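Local atomic coordinates of 3-hexulose-6-phosphate isomerase (Methanocaldococcus jannaschii, PDB entry 1JEO), a protein that catalyses the interconversion of D-arabino-hex-3-ulose 6-phosphate and beta-D-fructose 6-phosphate and works as a homotetramer. Residues 22-25 against 26-29. Residues are numbered along the deposited sequence; the frame is centred on the assembly and turned at random. Where two conformers were deposited one is given.
Sequences TNDE and WKNK
Asn23 O receives two amides from the next turn: Lys27 N at 3.0 Å, and Trp26 N in a weak, bent bond. Asn28 N reaches Asp24 O at 3.1 Å; this bond and that of Lys27 N are the first two i to i+4 bonds of helix 24-39. The Glu25 and Trp26 side chains run alongside each other. Glu25 CG, placed between its backbone N and carbonyl carbon (chi1 41°), lies 3.7 Å from Trp26 CD1, and OE2 comes obliquely to within 3.6 Å of NE1, carboxylate and indole planes 65° apart. Asn23 CB meets the indole at its edge, and Lys19 adds a cation-pi contact. Asp24 and Lys27 point the same way; OD1 of Asp24 is 3.6 Å from Lys27 CE but 4.5 Å from NZ, opposite charges beyond salt-bridge range. One water donates to both Glu25 O and Asn28 OD1. In the conformer given, the Asn23 amide makes no capping bond; its ND2 donates a hydrogen bond to Thr22 OG1, 2.9 Å away. Asn23, the first residue after helix 19-22 to leave helical phi/psi, occupies the N-cap position of helix 24-39: an exposed helix-to-helix turn, away from the inferred substrate-binding residues of this SIS-family protein.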
loop_
_atom_site.group_PDB
_atom_site.type_symbol
_atom_site.label_atom_id
_atom_site.label_comp_id
_atom_site.label_asym_id
_atom_site.label_seq_id
_atom_site.Cartn_x
_atom_site.Cartn_y
_atom_site.Cartn_z
ATOM N N THR A 22 18.721 0.680 2.992
ATOM C CA THR A 22 19.931 0.971 3.770
ATOM C C THR A 22 19.826 1.016 5.296
ATOM O O THR A 22 20.751 0.576 5.989
ATOM C CB THR A 22 20.613 2.279 3.276
ATOM O OG1 THR A 22 19.719 3.387 3.433
ATOM C CG2 THR A 22 21.007 2.161 1.802
ATOM N N ASN A 23 18.712 1.547 5.804
ATOM C CA ASN A 23 18.470 1.667 7.245
ATOM C C ASN A 23 17.675 0.475 7.777
ATOM O O ASN A 23 16.617 0.140 7.239
ATOM C CB ASN A 23 17.735 2.979 7.556
ATOM C CG ASN A 23 18.592 4.214 7.301
ATOM O OD1 ASN A 23 18.745 5.064 8.178
ATOM N ND2 ASN A 23 19.145 4.323 6.097
ATOM N N ASP A 24 18.190 -0.138 8.847
ATOM C CA ASP A 24 17.582 -1.323 9.495
ATOM C C ASP A 24 16.140 -1.225 10.009
ATOM O O ASP A 24 15.367 -2.174 9.865
ATOM C CB ASP A 24 18.484 -1.826 10.634
ATOM C CG ASP A 24 19.686 -2.632 10.141
ATOM O OD1 ASP A 24 19.799 -2.916 8.925
ATOM O OD2 ASP A 24 20.523 -2.998 10.992
ATOM N N GLU A 25 15.786 -0.074 10.583
ATOM C CA GLU A 25 14.437 0.167 11.112
ATOM C C GLU A 25 13.374 0.271 10.018
ATOM O O GLU A 25 12.224 -0.129 10.217
ATOM C CB GLU A 25 14.412 1.411 12.015
ATOM C CG GLU A 25 15.233 2.594 11.502
ATOM C CD GLU A 25 14.947 3.912 12.211
ATOM O OE1 GLU A 25 14.145 3.943 13.171
ATOM O OE2 GLU A 25 15.542 4.931 11.800
ATOM N N TRP A 26 13.789 0.757 8.850
ATOM C CA TRP A 26 12.892 0.908 7.710
ATOM C C TRP A 26 12.834 -0.355 6.865
ATOM O O TRP A 26 11.785 -0.680 6.316
ATOM C CB TRP A 26 13.282 2.124 6.870
ATOM C CG TRP A 26 13.088 3.419 7.593
ATOM C CD1 TRP A 26 14.023 4.094 8.324
ATOM C CD2 TRP A 26 11.875 4.176 7.693
ATOM N NE1 TRP A 26 13.472 5.220 8.885
ATOM C CE2 TRP A 26 12.155 5.301 8.518
ATOM C CE3 TRP A 26 10.573 4.015 7.172
ATOM C CZ2 TRP A 26 11.173 6.272 8.837
ATOM C CZ3 TRP A 26 9.588 4.983 7.488
ATOM C CH2 TRP A 26 9.902 6.099 8.319
ATOM N N LYS A 27 13.946 -1.097 6.831
ATOM C CA LYS A 27 14.062 -2.365 6.100
ATOM C C LYS A 27 13.135 -3.385 6.768
ATOM O O LYS A 27 12.528 -4.220 6.092
ATOM C CB LYS A 27 15.504 -2.881 6.156
ATOM C CG LYS A 27 15.859 -3.949 5.114
ATOM C CD LYS A 27 17.023 -4.851 5.561
ATOM C CE LYS A 27 18.336 -4.097 5.799
ATOM N NZ LYS A 27 18.854 -3.444 4.569
ATOM N N ASN A 28 13.007 -3.265 8.093
ATOM C CA ASN A 28 12.159 -4.131 8.908
ATOM C C ASN A 28 10.683 -3.923 8.558
ATOM O O ASN A 28 9.924 -4.886 8.525
ATOM C CB ASN A 28 12.401 -3.874 10.404
ATOM C CG ASN A 28 11.510 -4.725 11.300
ATOM O OD1 ASN A 28 10.599 -4.210 11.950
ATOM N ND2 ASN A 28 11.734 -6.034 11.292
ATOM N N LYS A 29 10.300 -2.672 8.292
ATOM C CA LYS A 29 8.921 -2.330 7.919
ATOM C C LYS A 29 8.558 -2.946 6.563
ATOM O O LYS A 29 7.469 -3.506 6.403
ATOM C CB LYS A 29 8.719 -0.809 7.894
ATOM C CG LYS A 29 8.751 -0.151 9.270
ATOM C CD LYS A 29 8.445 1.335 9.182
ATOM C CE LYS A 29 8.459 2.006 10.550
ATOM N NZ LYS A 29 7.344 1.559 11.436
HETATM O O HOH W 1 10.708 -1.420 12.109
#